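Local coordinates for malate dehydrogenase (Naegleria fowleri, PDB 6UM4), which probably catalyses the reversible oxidation of malate to oxaloacetate with a nicotinamide adenine dinucleotide as hydride acceptor, at residues W353-I358 with W371-V376; R361-I366 with Y384-G389. All coordinates share one frame; numbering follows the deposited sequence.

Contact 1 of 2, residues W353-I358 with W371-V376; sequences WVSMAI and WCSMPV
V354 through I358 run antiparallel to C372 through V376, the short strand axes approaching to 3.9 Å at 155° between their N-to-C directions. Register follows from five bridges, in which V354–V376, M356–M374 and I358–C372 are the hydrogen-bonded pairs. V354 and V376 exchange two nearly straight amide-to-carbonyl bonds, V376 N to V354 O measuring 2.9 Å. At the other end the geometry is skewed: I358 N lies 3.1 Å from C372 O but well above that carbonyl's plane, with a C=O...N angle of 112°. The non-hydrogen-bonded pair A357–S373 is pinched, its CA atoms only 3.6 Å apart.

V376 is the meeting point on the face it shares with V354, M356, I358, C372 and M374. V376 CG2 sits 3.4 Å from V354 O; the M356 side chain crosses that of V376 at about a right angle, M356 SD 3.7 Å from V376 CG2, while V376 CG1 meets I358 CD1 at 4.2 Å. The isoleucine's CG1 lies between its backbone N and carbonyl carbon (chi1 72°), and the extended branch beyond it carries CD1 across M374 SD.

The two strands form a hairpin with a long connection, within the three-stranded antiparallel sheet of the lactate/malate dehydrogenase C-terminal domain. Y384 and V386 of the neighbouring strand 383-386 pack on M356, I358 and M374. The face with S355, A357, S373 and P375 is more polar: both serine hydroxyls are hydrogen-bonded to the backbone of I276, and S355 OG also to H253 ND1.

Tryptophans occupy both ends. The indole of W371 presents its edge to A357 O (CD1 to O 3.4 Å) and holds I358 C over one face, while its NE1 bonds to I245 O. W353 lies alongside P375, its CE3 against the proline CB.

Contact 2 of 2, residues R361-I366 with Y384-G389; sequences RGQYGI and YGVIEG
Q363 and Y364 carry the packed part of this contact by converging on V386, whose side chain starts out toward segment 361-366. Q363 CG rests 3.7 Å from V386 CG2, and a bend at chi2 (93°) turns the amide back so that NE2 also reaches that methyl, at 3.5 Å. The same amide is braced from its own segment: Q363 OE1 accepts R361 N at 2.8 Å. V386 CG1, placed anti to its backbone N, meets the edge of the tyrosine ring, 3.7 Å from Y364 CE2.

Segment 361-366, in the connection between strands 353-359 and 371-380, folds as overlapping beta turns, type II at 362-365 (G365 N to G362 O) and type I' at 363-366 (I366 N to Q363 O). The positive phi of Y364 (55°) suits its central place in both. From there its ring extends to the end of edge strand 383-386, where Y364 OH donates to I387 O in the ring plane at 2.5 Å, a very short separation best treated cautiously. The hydroxyl also accepts from L390 N.

Toward the solvent side the fit is looser. G389 N comes within 3.2 Å of Y364 OH, but at too poor an angle to bond, and E388 turns its CB away. Beside Q363, a water accepts from V386 N at 3.2 Å and only weakly from Q363 NE2.

In the fold
Contact 1 is buried, about 10 Å from the centre of the chain, whereas contact 2 lies at the surface, about 18 Å from it. Both reach one three-stranded antiparallel sheet: contact 1 pairs two of its strands, and contact 2 brings the turn region connecting those two strands against the third. Their segments alternate along the chain. The two contacts touch directly, through a probable backbone hydrogen bond from I387 N to P375 O and through side-chain packing of I358 on V386. Backbone pairing with an apolar face and a serine-bearing face characterises the inner contact, while the outer one rests on side-chain packing, one tyrosine hydroxyl bond to a backbone carbonyl, and a water held weakly on one side.

Contact 1 of 2, residues W353-I358 with W371-V376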
loop_
_atom_site.group_PDB
_atom_site.type_symbol
_atom_site.label_atom_id
_atom_site.label_comp_id
_atom_site.label_asym_id
_atom_site.label_seq_id
_atom_site.Cartn_x
_atom_site.Cartn_y
_atom_site.Cartn_z
ATOM N N TRP A 353 20.042 8.954 10.572
ATOM C CA TRP A 353 20.823 7.946 9.872
ATOM C C TRP A 353 19.883 6.957 9.204
ATOM O O TRP A 353 18.941 6.457 9.830
ATOM C CB TRP A 353 21.722 7.162 10.824
ATOM C CG TRP A 353 22.780 7.905 11.530
ATOM C CD1 TRP A 353 22.950 9.254 11.590
ATOM C CD2 TRP A 353 23.812 7.327 12.342
ATOM N NE1 TRP A 353 24.036 9.553 12.392
ATOM C CE2 TRP A 353 24.578 8.383 12.861
ATOM C CE3 TRP A 353 24.159 6.014 12.678
ATOM C CZ2 TRP A 353 25.675 8.168 13.690
ATOM C CZ3 TRP A 353 25.250 5.805 13.509
ATOM C CH2 TRP A 353 25.988 6.874 14.005
ATOM N N VAL A 354 20.155 6.640 7.946
ATOM C CA VAL A 354 19.504 5.508 7.312
ATOM C C VAL A 354 20.602 4.632 6.733
ATOM O O VAL A 354 21.763 5.041 6.618
ATOM C CB VAL A 354 18.474 5.935 6.232
ATOM C CG1 VAL A 354 17.379 6.770 6.868
ATOM C CG2 VAL A 354 19.150 6.707 5.092
ATOM N N SER A 355 20.239 3.384 6.455
ATOM C CA SER A 355 21.142 2.432 5.825
ATOM C C SER A 355 20.826 2.335 4.341
ATOM O O SER A 355 19.659 2.250 3.954
ATOM C CB SER A 355 21.047 1.050 6.472
ATOM O OG SER A 355 21.407 1.079 7.847
ATOM N N MET A 356 21.877 2.365 3.528
ATOM C CA MET A 356 21.860 2.126 2.095
ATOM C C MET A 356 23.116 1.338 1.752
ATOM O O MET A 356 24.173 1.593 2.332
ATOM C CB MET A 356 21.859 3.445 1.298
ATOM C CG MET A 356 20.621 4.349 1.546
ATOM S SD MET A 356 20.804 5.995 0.796
ATOM C CE MET A 356 20.441 5.647 -0.930
ATOM N N ALA A 357 22.997 0.373 0.833
ATOM C CA ALA A 357 24.150 -0.328 0.262
ATOM C C ALA A 357 24.686 0.482 -0.913
ATOM O O ALA A 357 24.019 0.595 -1.950
ATOM C CB ALA A 357 23.765 -1.736 -0.186
ATOM N N ILE A 358 25.897 1.010 -0.775
ATOM C CA ILE A 358 26.400 2.026 -1.699
ATOM C C ILE A 358 27.768 1.586 -2.215
ATOM O O ILE A 358 28.422 0.718 -1.611
ATOM C CB ILE A 358 26.472 3.412 -1.014
ATOM C CG1 ILE A 358 27.621 3.428 0.005
ATOM C CG2 ILE A 358 25.158 3.719 -0.270
ATOM C CD1 ILE A 358 27.773 4.732 0.755
ATOM N N TRP A 371 29.624 -3.082 -3.274
ATOM C CA TRP A 371 28.547 -2.299 -2.694
ATOM C C TRP A 371 28.338 -2.780 -1.265
ATOM O O TRP A 371 28.226 -3.984 -1.011
ATOM C CB TRP A 371 27.259 -2.430 -3.506
ATOM C CG TRP A 371 27.012 -1.308 -4.490
ATOM C CD1 TRP A 371 25.934 -0.468 -4.522
ATOM C CD2 TRP A 371 27.860 -0.911 -5.579
ATOM N NE1 TRP A 371 26.065 0.425 -5.550
ATOM C CE2 TRP A 371 27.224 0.169 -6.228
ATOM C CE3 TRP A 371 29.075 -1.376 -6.074
ATOM C CZ2 TRP A 371 27.775 0.809 -7.358
ATOM C CZ3 TRP A 371 29.637 -0.737 -7.193
ATOM C CH2 TRP A 371 28.982 0.345 -7.812
ATOM N N CYS A 372 28.319 -1.842 -0.336
ATOM C CA CYS A 372 28.337 -2.189 1.069
ATOM C C CYS A 372 27.451 -1.221 1.812
ATOM O O CYS A 372 27.592 -0.009 1.635
ATOM C CB CYS A 372 29.763 -2.127 1.605
ATOM S SG CYS A 372 29.913 -2.520 3.343
ATOM N N SER A 373 26.571 -1.760 2.654
ATOM C CA SER A 373 25.673 -0.939 3.454
ATOM C C SER A 373 26.459 -0.201 4.526
ATOM O O SER A 373 27.390 -0.750 5.136
ATOM C CB SER A 373 24.589 -1.821 4.085
ATOM O OG SER A 373 23.565 -1.076 4.733
ATOM N N MET A 374 26.132 1.073 4.710
ATOM C CA MET A 374 26.814 1.920 5.680
ATOM C C MET A 374 25.799 2.888 6.264
ATOM O O MET A 374 24.805 3.214 5.612
ATOM C CB MET A 374 27.961 2.717 5.035
ATOM C CG MET A 374 28.977 1.905 4.270
ATOM S SD MET A 374 30.309 2.921 3.568
ATOM C CE MET A 374 30.812 1.796 2.260
ATOM N N PRO A 375 26.052 3.417 7.461
ATOM C CA PRO A 375 25.240 4.548 7.947
ATOM C C PRO A 375 25.448 5.756 7.053
ATOM O O PRO A 375 26.581 6.204 6.845
ATOM C CB PRO A 375 25.793 4.809 9.353
ATOM C CG PRO A 375 27.204 4.194 9.335
ATOM C CD PRO A 375 27.057 2.982 8.449
ATOM N N VAL A 376 24.349 6.277 6.505
ATOM C CA VAL A 376 24.406 7.471 5.671
ATOM C C VAL A 376 23.348 8.470 6.109
ATOM O O VAL A 376 22.345 8.125 6.745
ATOM C CB VAL A 376 24.225 7.171 4.173
ATOM C CG1 VAL A 376 25.197 6.092 3.719
ATOM C CG2 VAL A 376 22.750 6.829 3.867
#

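Contact 2 of 2, residues R361-I366 with Y384-G389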
loop_
_atom_site.group_PDB
_atom_site.type_symbol
_atom_site.label_atom_id
_atom_site.label_comp_id
_atom_site.label_asym_id
_atom_site.label_seq_id
_atom_site.Cartn_x
_atom_site.Cartn_y
_atom_site.Cartn_z
ATOM N N ARG A 361 33.836 3.728 -1.592
ATOM C CA ARG A 361 35.021 4.528 -1.867
ATOM C C ARG A 361 36.055 4.402 -0.746
ATOM O O ARG A 361 36.837 5.327 -0.508
ATOM C CB ARG A 361 34.635 5.991 -2.083
ATOM C CG ARG A 361 33.554 6.233 -3.157
ATOM C CD ARG A 361 34.074 5.920 -4.569
ATOM N NE ARG A 361 33.113 6.270 -5.624
ATOM C CZ ARG A 361 33.363 6.209 -6.933
ATOM N NH1 ARG A 361 34.592 5.979 -7.372
ATOM N NH2 ARG A 361 32.418 6.536 -7.806
ATOM N N GLY A 362 36.060 3.276 -0.036
ATOM C CA GLY A 362 36.998 3.068 1.052
ATOM C C GLY A 362 36.601 3.644 2.389
ATOM O O GLY A 362 37.436 3.674 3.293
ATOM N N GLN A 363 35.350 4.078 2.557
ATOM C CA GLN A 363 34.875 4.526 3.858
ATOM C C GLN A 363 35.146 3.466 4.913
ATOM O O GLN A 363 34.920 2.276 4.684
ATOM C CB GLN A 363 33.373 4.833 3.802
ATOM C CG GLN A 363 32.971 5.994 2.891
ATOM C CD GLN A 363 32.615 5.555 1.488
ATOM O OE1 GLN A 363 33.038 4.494 1.031
ATOM N NE2 GLN A 363 31.770 6.345 0.812
ATOM N N TYR A 364 35.666 3.904 6.059
ATOM C CA TYR A 364 36.004 3.013 7.170
ATOM C C TYR A 364 36.946 1.878 6.741
ATOM O O TYR A 364 36.951 0.793 7.326
ATOM C CB TYR A 364 34.722 2.496 7.844
ATOM C CG TYR A 364 34.000 3.661 8.491
ATOM C CD1 TYR A 364 34.460 4.195 9.690
ATOM C CD2 TYR A 364 32.919 4.270 7.880
ATOM C CE1 TYR A 364 33.850 5.286 10.277
ATOM C CE2 TYR A 364 32.296 5.368 8.455
ATOM C CZ TYR A 364 32.765 5.866 9.658
ATOM O OH TYR A 364 32.171 6.963 10.245
ATOM N N GLY A 365 37.738 2.113 5.696
ATOM C CA GLY A 365 38.683 1.126 5.209
ATOM C C GLY A 365 38.079 -0.020 4.435
ATOM O O GLY A 365 38.794 -0.980 4.123
ATOM N N ILE A 366 36.805 0.075 4.073
ATOM C CA ILE A 366 36.100 -1.002 3.366
ATOM C C ILE A 366 36.685 -1.159 1.965
ATOM O O ILE A 366 36.954 -0.148 1.300
ATOM C CB ILE A 366 34.597 -0.696 3.322
ATOM C CG1 ILE A 366 34.014 -0.783 4.734
ATOM C CG2 ILE A 366 33.861 -1.642 2.406
ATOM C CD1 ILE A 366 32.587 -0.217 4.848
ATOM N N TYR A 384 23.771 11.698 -0.863
ATOM C CA TYR A 384 23.931 11.134 0.471
ATOM C C TYR A 384 25.412 11.116 0.820
ATOM O O TYR A 384 26.278 11.220 -0.052
ATOM C CB TYR A 384 23.353 9.706 0.588
ATOM C CG TYR A 384 23.931 8.727 -0.421
ATOM C CD1 TYR A 384 25.213 8.207 -0.270
ATOM C CD2 TYR A 384 23.183 8.313 -1.521
ATOM C CE1 TYR A 384 25.748 7.314 -1.201
ATOM C CE2 TYR A 384 23.700 7.410 -2.437
ATOM C CZ TYR A 384 24.982 6.915 -2.281
ATOM O OH TYR A 384 25.496 6.026 -3.208
ATOM N N GLY A 385 25.689 10.998 2.122
ATOM C CA GLY A 385 27.045 10.924 2.637
ATOM C C GLY A 385 27.169 9.988 3.825
ATOM O O GLY A 385 26.337 9.996 4.748
ATOM N N VAL A 386 28.210 9.157 3.803
ATOM C CA VAL A 386 28.448 8.247 4.911
ATOM C C VAL A 386 28.697 9.051 6.178
ATOM O O VAL A 386 29.390 10.075 6.157
ATOM C CB VAL A 386 29.635 7.329 4.575
ATOM C CG1 VAL A 386 29.976 6.439 5.751
ATOM C CG2 VAL A 386 29.311 6.502 3.334
ATOM N N ILE A 387 28.119 8.592 7.293
ATOM C CA ILE A 387 28.385 9.236 8.569
ATOM C C ILE A 387 29.865 9.088 8.872
ATOM O O ILE A 387 30.403 7.975 8.848
ATOM C CB ILE A 387 27.517 8.624 9.682
ATOM C CG1 ILE A 387 26.036 8.694 9.329
ATOM C CG2 ILE A 387 27.766 9.345 11.008
ATOM C CD1 ILE A 387 25.511 10.114 9.255
ATOM N N GLU A 388 30.538 10.205 9.128
ATOM C CA GLU A 388 31.989 10.200 9.299
ATOM C C GLU A 388 32.376 10.196 10.767
ATOM O O GLU A 388 31.596 10.570 11.644
ATOM C CB GLU A 388 32.627 11.416 8.629
ATOM C CG GLU A 388 32.489 11.452 7.125
ATOM C CD GLU A 388 33.021 12.735 6.530
ATOM O OE1 GLU A 388 33.508 13.596 7.300
ATOM O OE2 GLU A 388 32.909 12.901 5.297
ATOM N N GLY A 389 33.600 9.756 11.029
ATOM C CA GLY A 389 34.161 9.918 12.356
ATOM C C GLY A 389 33.783 8.865 13.369
ATOM O O GLY A 389 34.117 9.019 14.546
HETATM O O HOH W 1 30.425 9.475 1.465
#